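Local structure of glycosyl hydrolases family 31 family protein (Aspergillus niger, 6DRU) at residues A133-P145 against L204-Y218. The protein hydrolyses xyloglucan oligosaccharides, releasing alpha-xylose from the non-reducing terminal glucose, as a family 31 glycoside hydrolase. Sequence-based numbering, arbitrary orientation.
Sequences AEFSAEFSFSATP and LRTRFTAASTTLVDY
Phe139 lays one ring face against Val216, whose CG1 sits over the ring centre, 3.7 Å from the centroid. Phe141 points the edge of its ring at the face of Tyr218 in a T-shaped pair, centroids 5.2 Å apart and planes at 81°. Its CE1 meets the edge of the Phe208 ring. Phe135 has CG between its backbone N and carbonyl carbon (chi1 58°), which brings one ring face over Thr213 O.

Glu138, Ser140 and Arg207 share the other face of the sheet. Arg207 NE donates to Ser140 OG at 2.9 Å, 20° out of the guanidinium plane. Glu138 OE2 lies over one guanidinium face, 3.1 Å from Arg207 NH1, so this salt bridge rests on charge alone.

Strand 135-142 pairs antiparallel with strand 205-213, and a beta bulge falls between the Phe135–Thr213 and Ala137–Ala210 pairs. Arg205 salt-bridges Asp168 of a third subunit. In the five-stranded sheet, strand 124-127 flanks 135-142, and strand 197-201 flanks the other partner. After the corner at Ala211 and Ser212, strand 216-222 joins the eight-stranded sheet beside strand 28-35, so the aromatic side chains pack between the two sheets, as in the N-terminal beta-sandwich domain of family 31 enzymes.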
ATOM      1  N   ALA A 133       4.741   6.643   7.761  1.00 68.03           N
ATOM      2  CA  ALA A 133       5.986   7.346   7.490  1.00 54.56           C
ATOM      3  C   ALA A 133       7.137   6.422   7.120  1.00 62.52           C
ATOM      4  O   ALA A 133       8.188   6.918   6.701  1.00 68.46           O
ATOM      5  CB  ALA A 133       6.392   8.195   8.701  1.00 51.51           C
ATOM      6  N   GLU A 134       6.975   5.107   7.265  1.00 57.11           N
ATOM      7  CA  GLU A 134       8.024   4.183   6.852  1.00 49.50           C
ATOM      8  C   GLU A 134       8.241   4.277   5.349  1.00 61.39           C
ATOM      9  O   GLU A 134       7.296   4.453   4.576  1.00 75.84           O
ATOM     10  CB  GLU A 134       7.665   2.750   7.241  1.00 55.16           C
ATOM     11  CG  GLU A 134       7.555   2.511   8.735  1.00 82.23           C
ATOM     12  CD  GLU A 134       7.078   1.109   9.067  1.00 95.94           C
ATOM     13  OE1 GLU A 134       7.916   0.182   9.078  1.00 95.35           O
ATOM     14  OE2 GLU A 134       5.862   0.932   9.306  1.00 74.83           O
ATOM     15  N   PHE A 135       9.499   4.160   4.933  1.00 55.70           N
ATOM     16  CA  PHE A 135       9.881   4.395   3.550  1.00 58.82           C
ATOM     17  C   PHE A 135      10.785   3.277   3.055  1.00 65.88           C
ATOM     18  O   PHE A 135      11.422   2.565   3.835  1.00 59.09           O
ATOM     19  CB  PHE A 135      10.600   5.743   3.388  1.00 54.68           C
ATOM     20  CG  PHE A 135      11.840   5.872   4.233  1.00 60.23           C
ATOM     21  CD1 PHE A 135      11.762   6.349   5.533  1.00 48.18           C
ATOM     22  CD2 PHE A 135      13.080   5.510   3.730  1.00 59.03           C
ATOM     23  CE1 PHE A 135      12.898   6.464   6.315  1.00 51.57           C
ATOM     24  CE2 PHE A 135      14.218   5.622   4.507  1.00 61.51           C
ATOM     25  CZ  PHE A 135      14.126   6.099   5.802  1.00 62.67           C
ATOM     26  N   SER A 136      10.831   3.140   1.734  1.00 60.38           N
ATOM     27  CA  SER A 136      11.815   2.315   1.056  1.00 62.11           C
ATOM     28  C   SER A 136      12.975   3.196   0.608  1.00 60.20           C
ATOM     29  O   SER A 136      12.792   4.368   0.266  1.00 67.11           O
ATOM     30  CB  SER A 136      11.197   1.589  -0.140  1.00 59.54           C
ATOM     31  OG  SER A 136      11.336   2.346  -1.329  1.00 85.46           O
ATOM     32  N   ALA A 137      14.178   2.629   0.623  1.00 59.55           N
ATOM     33  CA  ALA A 137      15.390   3.391   0.359  1.00 52.90           C
ATOM     34  C   ALA A 137      16.209   2.713  -0.726  1.00 55.35           C
ATOM     35  O   ALA A 137      16.304   1.483  -0.768  1.00 60.13           O
ATOM     36  CB  ALA A 137      16.238   3.544   1.625  1.00 56.16           C
ATOM     37  N   GLU A 138      16.794   3.526  -1.602  1.00 61.30           N
ATOM     38  CA  GLU A 138      17.693   3.059  -2.651  1.00 55.99           C
ATOM     39  C   GLU A 138      18.913   3.969  -2.657  1.00 57.84           C
ATOM     40  O   GLU A 138      18.819   5.131  -3.066  1.00 60.56           O
ATOM     41  CB  GLU A 138      16.997   3.062  -4.014  1.00 58.14           C
ATOM     42  CG  GLU A 138      15.880   2.035  -4.134  1.00 64.27           C
ATOM     43  CD  GLU A 138      15.042   2.222  -5.384  1.00 88.36           C
ATOM     44  OE1 GLU A 138      13.866   2.637  -5.265  1.00107.62           O
ATOM     45  OE2 GLU A 138      15.558   1.960  -6.488  1.00 95.10           O
ATOM     46  N   PHE A 139      20.049   3.447  -2.206  1.00 54.09           N
ATOM     47  CA  PHE A 139      21.292   4.203  -2.129  1.00 55.75           C
ATOM     48  C   PHE A 139      22.271   3.679  -3.169  1.00 50.83           C
ATOM     49  O   PHE A 139      22.523   2.472  -3.240  1.00 54.38           O
ATOM     50  CB  PHE A 139      21.897   4.123  -0.726  1.00 58.88           C
ATOM     51  CG  PHE A 139      21.362   5.162   0.222  1.00 62.88           C
ATOM     52  CD1 PHE A 139      20.000   5.408   0.309  1.00 58.48           C
ATOM     53  CD2 PHE A 139      22.223   5.893   1.024  1.00 61.58           C
ATOM     54  CE1 PHE A 139      19.507   6.365   1.177  1.00 56.38           C
ATOM     55  CE2 PHE A 139      21.735   6.850   1.897  1.00 59.57           C
ATOM     56  CZ  PHE A 139      20.376   7.088   1.972  1.00 60.88           C
ATOM     57  N   SER A 140      22.816   4.588  -3.974  1.00 49.07           N
ATOM     58  CA  SER A 140      23.659   4.240  -5.108  1.00 51.38           C
ATOM     59  C   SER A 140      25.059   4.812  -4.933  1.00 50.63           C
ATOM     60  O   SER A 140      25.226   5.974  -4.549  1.00 52.59           O
ATOM     61  CB  SER A 140      23.048   4.750  -6.414  1.00 56.79           C
ATOM     62  OG  SER A 140      21.758   4.199  -6.617  1.00 52.99           O
ATOM     63  N   PHE A 141      26.064   3.989  -5.228  1.00 53.59           N
ATOM     64  CA  PHE A 141      27.461   4.385  -5.152  1.00 51.18           C
ATOM     65  C   PHE A 141      28.148   4.041  -6.467  1.00 58.38           C
ATOM     66  O   PHE A 141      27.779   3.078  -7.145  1.00 56.87           O
ATOM     67  CB  PHE A 141      28.181   3.690  -3.986  1.00 50.90           C
ATOM     68  CG  PHE A 141      27.461   3.802  -2.669  1.00 51.90           C
ATOM     69  CD1 PHE A 141      26.528   2.849  -2.289  1.00 56.85           C
ATOM     70  CD2 PHE A 141      27.722   4.857  -1.808  1.00 44.93           C
ATOM     71  CE1 PHE A 141      25.865   2.949  -1.077  1.00 50.00           C
ATOM     72  CE2 PHE A 141      27.062   4.962  -0.596  1.00 52.47           C
ATOM     73  CZ  PHE A 141      26.134   4.007  -0.230  1.00 58.66           C
ATOM     74  N   SER A 142      29.154   4.834  -6.822  1.00 60.13           N
ATOM     75  CA  SER A 142      29.852   4.626  -8.083  1.00 57.38           C
ATOM     76  C   SER A 142      30.716   3.369  -8.027  1.00 62.23           C
ATOM     77  O   SER A 142      31.139   2.922  -6.958  1.00 51.62           O
ATOM     78  CB  SER A 142      30.720   5.835  -8.424  1.00 50.97           C
ATOM     79  OG  SER A 142      31.745   6.016  -7.460  1.00 61.14           O
ATOM     80  N   ALA A 143      30.965   2.797  -9.203  1.00 62.60           N
ATOM     81  CA  ALA A 143      31.818   1.626  -9.334  1.00 61.96           C
ATOM     82  C   ALA A 143      32.541   1.687 -10.672  1.00 63.51           C
ATOM     83  O   ALA A 143      32.096   2.350 -11.613  1.00 56.62           O
ATOM     84  CB  ALA A 143      31.016   0.325  -9.211  1.00 54.90           C
ATOM     85  N   THR A 144      33.667   0.982 -10.747  1.00 66.13           N
ATOM     86  CA  THR A 144      34.439   0.919 -11.976  1.00 61.14           C
ATOM     87  C   THR A 144      34.309  -0.464 -12.608  1.00 61.71           C
ATOM     88  O   THR A 144      34.060  -1.448 -11.905  1.00 66.42           O
ATOM     89  CB  THR A 144      35.920   1.222 -11.718  1.00 61.67           C
ATOM     90  OG1 THR A 144      36.388   0.422 -10.625  1.00 72.40           O
ATOM     91  CG2 THR A 144      36.112   2.693 -11.388  1.00 64.84           C
ATOM     92  N   PRO A 145      34.468  -0.574 -13.930  1.00 59.37           N
ATOM     93  CA  PRO A 145      34.276  -1.884 -14.573  1.00 59.27           C
ATOM     94  C   PRO A 145      35.268  -2.938 -14.113  1.00 55.60           C
ATOM     95  O   PRO A 145      34.958  -4.134 -14.178  1.00 71.74           O
ATOM     96  CB  PRO A 145      34.447  -1.568 -16.066  1.00 50.45           C
ATOM     97  CG  PRO A 145      34.176  -0.105 -16.183  1.00 55.17           C
ATOM     98  CD  PRO A 145      34.693   0.497 -14.916  1.00 49.35           C
ATOM     99  N   LEU A 204      28.977   0.004 -13.334  1.00 57.22           N
ATOM    100  CA  LEU A 204      29.286   1.385 -12.998  1.00 60.05           C
ATOM    101  C   LEU A 204      28.590   1.888 -11.742  1.00 62.47           C
ATOM    102  O   LEU A 204      28.795   3.049 -11.367  1.00 65.31           O
ATOM    103  CB  LEU A 204      28.935   2.301 -14.177  1.00 52.10           C
ATOM    104  CG  LEU A 204      29.711   1.987 -15.454  1.00 42.51           C
ATOM    105  CD1 LEU A 204      29.242   2.865 -16.600  1.00 38.04           C
ATOM    106  CD2 LEU A 204      31.200   2.168 -15.210  1.00 42.10           C
ATOM    107  N   ARG A 205      27.777   1.067 -11.081  1.00 65.81           N
ATOM    108  CA  ARG A 205      27.036   1.533  -9.917  1.00 58.07           C
ATOM    109  C   ARG A 205      26.831   0.390  -8.936  1.00 54.41           C
ATOM    110  O   ARG A 205      26.440  -0.710  -9.334  1.00 59.23           O
ATOM    111  CB  ARG A 205      25.674   2.109 -10.313  1.00 52.80           C
ATOM    112  CG  ARG A 205      24.838   2.537  -9.118  1.00 59.45           C
ATOM    113  CD  ARG A 205      23.485   3.073  -9.540  1.00 61.36           C
ATOM    114  NE  ARG A 205      22.659   2.020 -10.121  1.00 75.97           N
ATOM    115  CZ  ARG A 205      21.381   2.169 -10.445  1.00 77.83           C
ATOM    116  NH1 ARG A 205      20.777   3.335 -10.250  1.00 74.86           N
ATOM    117  NH2 ARG A 205      20.707   1.152 -10.964  1.00 67.29           N
ATOM    118  N   THR A 206      27.094   0.658  -7.661  1.00 58.95           N
ATOM    119  CA  THR A 206      26.748  -0.250  -6.579  1.00 58.37           C
ATOM    120  C   THR A 206      25.528   0.308  -5.857  1.00 61.99           C
ATOM    121  O   THR A 206      25.538   1.464  -5.420  1.00 59.76           O
ATOM    122  CB  THR A 206      27.915  -0.414  -5.604  1.00 59.47           C
ATOM    123  OG1 THR A 206      29.037  -0.977  -6.294  1.00 59.56           O
ATOM    124  CG2 THR A 206      27.522  -1.330  -4.456  1.00 59.86           C
ATOM    125  N   ARG A 207      24.481  -0.506  -5.732  1.00 61.26           N
ATOM    126  CA  ARG A 207      23.217  -0.045  -5.175  1.00 60.49           C
ATOM    127  C   ARG A 207      22.711  -1.015  -4.117  1.00 57.38           C
ATOM    128  O   ARG A 207      22.652  -2.226  -4.354  1.00 52.24           O
ATOM    129  CB  ARG A 207      22.159   0.127  -6.269  1.00 53.04           C
ATOM    130  CG  ARG A 207      20.839   0.655  -5.748  1.00 49.25           C
ATOM    131  CD  ARG A 207      19.844   0.873  -6.868  1.00 65.11           C
ATOM    132  NE  ARG A 207      19.586   2.292  -7.092  1.00 79.73           N
ATOM    133  CZ  ARG A 207      18.629   2.760  -7.886  1.00 81.09           C
ATOM    134  NH1 ARG A 207      17.833   1.918  -8.532  1.00 79.44           N
ATOM    135  NH2 ARG A 207      18.464   4.067  -8.032  1.00 75.36           N
ATOM    136  N   PHE A 208      22.340  -0.474  -2.960  1.00 54.11           N
ATOM    137  CA  PHE A 208      21.679  -1.218  -1.899  1.00 50.40           C
ATOM    138  C   PHE A 208      20.283  -0.650  -1.693  1.00 54.72           C
ATOM    139  O   PHE A 208      20.083   0.566  -1.774  1.00 60.79           O
ATOM    140  CB  PHE A 208      22.470  -1.147  -0.592  1.00 49.90           C
ATOM    141  CG  PHE A 208      23.842  -1.743  -0.683  1.00 62.66           C
ATOM    142  CD1 PHE A 208      24.919  -0.978  -1.103  1.00 66.71           C
ATOM    143  CD2 PHE A 208      24.058  -3.071  -0.352  1.00 59.68           C
ATOM    144  CE1 PHE A 208      26.187  -1.525  -1.191  1.00 65.63           C
ATOM    145  CE2 PHE A 208      25.323  -3.625  -0.436  1.00 59.92           C
ATOM    146  CZ  PHE A 208      26.389  -2.850  -0.858  1.00 55.83           C
ATOM    147  N   THR A 209      19.318  -1.529  -1.423  1.00 60.38           N
ATOM    148  CA  THR A 209      17.939  -1.116  -1.210  1.00 62.52           C
ATOM    149  C   THR A 209      17.412  -1.697   0.096  1.00 61.98           C
ATOM    150  O   THR A 209      17.896  -2.724   0.581  1.00 62.61           O
ATOM    151  CB  THR A 209      17.013  -1.549  -2.362  1.00 58.60           C
ATOM    152  OG1 THR A 209      16.859  -2.973  -2.351  1.00 69.68           O
ATOM    153  CG2 THR A 209      17.580  -1.114  -3.707  1.00 55.87           C
ATOM    154  N   ALA A 210      16.413  -1.021   0.658  1.00 60.61           N
ATOM    155  CA  ALA A 210      15.727  -1.469   1.863  1.00 57.64           C
ATOM    156  C   ALA A 210      14.229  -1.387   1.614  1.00 59.58           C
ATOM    157  O   ALA A 210      13.717  -0.319   1.262  1.00 64.40           O
ATOM    158  CB  ALA A 210      16.123  -0.622   3.075  1.00 52.42           C
ATOM    159  N   ALA A 211      13.530  -2.512   1.797  1.00 61.03           N
ATOM    160  CA  ALA A 211      12.105  -2.563   1.480  1.00 56.48           C
ATOM    161  C   ALA A 211      11.297  -1.628   2.372  1.00 61.85           C
ATOM    162  O   ALA A 211      10.407  -0.915   1.893  1.00 59.10           O
ATOM    163  CB  ALA A 211      11.593  -3.997   1.605  1.00 48.76           C
ATOM    164  N   SER A 212      11.588  -1.619   3.669  1.00 57.74           N
ATOM    165  CA  SER A 212      10.884  -0.757   4.608  1.00 50.43           C
ATOM    166  C   SER A 212      11.813  -0.467   5.773  1.00 57.96           C
ATOM    167  O   SER A 212      12.361  -1.395   6.376  1.00 63.32           O
ATOM    168  CB  SER A 212       9.587  -1.409   5.099  1.00 57.11           C
ATOM    169  OG  SER A 212       8.960  -0.617   6.095  1.00 60.80           O
ATOM    170  N   THR A 213      11.993   0.813   6.081  1.00 53.69           N
ATOM    171  CA  THR A 213      12.891   1.211   7.154  1.00 63.97           C
ATOM    172  C   THR A 213      12.538   2.624   7.591  1.00 60.23           C
ATOM    173  O   THR A 213      11.777   3.332   6.928  1.00 63.30           O
ATOM    174  CB  THR A 213      14.357   1.130   6.716  1.00 58.14           C
ATOM    175  OG1 THR A 213      15.209   1.427   7.830  1.00 66.56           O
ATOM    176  CG2 THR A 213      14.633   2.122   5.596  1.00 54.55           C
ATOM    177  N   THR A 214      13.104   3.022   8.728  1.00 60.12           N
ATOM    178  CA  THR A 214      13.001   4.387   9.218  1.00 57.76           C
ATOM    179  C   THR A 214      14.345   5.094   9.252  1.00 59.73           C
ATOM    180  O   THR A 214      14.410   6.252   9.682  1.00 60.32           O
ATOM    181  CB  THR A 214      12.374   4.414  10.618  1.00 64.91           C
ATOM    182  OG1 THR A 214      13.282   3.835  11.565  1.00 61.97           O
ATOM    183  CG2 THR A 214      11.064   3.634  10.631  1.00 59.72           C
ATOM    184  N   LEU A 215      15.417   4.437   8.804  1.00 60.82           N
ATOM    185  CA  LEU A 215      16.768   4.975   8.898  1.00 62.59           C
ATOM    186  C   LEU A 215      17.737   4.155   8.057  1.00 61.85           C
ATOM    187  O   LEU A 215      17.746   2.922   8.138  1.00 59.61           O
ATOM    188  CB  LEU A 215      17.234   5.000  10.355  1.00 58.76           C
ATOM    189  CG  LEU A 215      18.714   5.312  10.585  1.00 54.24           C
ATOM    190  CD1 LEU A 215      19.043   6.717  10.114  1.00 55.55           C
ATOM    191  CD2 LEU A 215      19.086   5.128  12.047  1.00 65.03           C
ATOM    192  N   VAL A 216      18.558   4.827   7.251  1.00 52.23           N
ATOM    193  CA  VAL A 216      19.608   4.185   6.468  1.00 50.95           C
ATOM    194  C   VAL A 216      20.918   4.310   7.233  1.00 58.82           C
ATOM    195  O   VAL A 216      21.201   5.355   7.832  1.00 58.40           O
ATOM    196  CB  VAL A 216      19.717   4.810   5.064  1.00 51.20           C
ATOM    197  CG1 VAL A 216      20.763   4.086   4.236  1.00 54.68           C
ATOM    198  CG2 VAL A 216      18.371   4.769   4.365  1.00 54.35           C
ATOM    199  N   ASP A 217      21.719   3.245   7.217  1.00 52.84           N
ATOM    200  CA  ASP A 217      22.927   3.184   8.035  1.00 61.61           C
ATOM    201  C   ASP A 217      23.952   2.299   7.342  1.00 61.43           C
ATOM    202  O   ASP A 217      23.674   1.128   7.065  1.00 57.76           O
ATOM    203  CB  ASP A 217      22.598   2.645   9.433  1.00 56.81           C
ATOM    204  CG  ASP A 217      23.782   2.693  10.384  1.00 68.94           C
ATOM    205  OD1 ASP A 217      24.837   3.251  10.013  1.00 70.42           O
ATOM    206  OD2 ASP A 217      23.652   2.177  11.515  1.00 66.78           O
ATOM    207  N   TYR A 218      25.132   2.854   7.061  1.00 53.52           N
ATOM    208  CA  TYR A 218      26.216   2.061   6.501  1.00 59.28           C
ATOM    209  C   TYR A 218      27.550   2.567   7.032  1.00 54.21           C
ATOM    210  O   TYR A 218      27.662   3.692   7.526  1.00 50.46           O
ATOM    211  CB  TYR A 218      26.200   2.069   4.964  1.00 53.50           C
ATOM    212  CG  TYR A 218      26.461   3.408   4.302  1.00 56.91           C
ATOM    213  CD1 TYR A 218      27.758   3.845   4.056  1.00 50.50           C
ATOM    214  CD2 TYR A 218      25.411   4.215   3.884  1.00 60.88           C
ATOM    215  CE1 TYR A 218      28.002   5.057   3.438  1.00 44.32           C
ATOM    216  CE2 TYR A 218      25.646   5.431   3.263  1.00 58.03           C
ATOM    217  CZ  TYR A 218      26.943   5.844   3.042  1.00 49.94           C
ATOM    218  OH  TYR A 218      27.182   7.052   2.426  1.00 49.30           O
TER
HETATM  219  O   HOH W   1      19.926   5.792  -5.487  1.00 58.36           O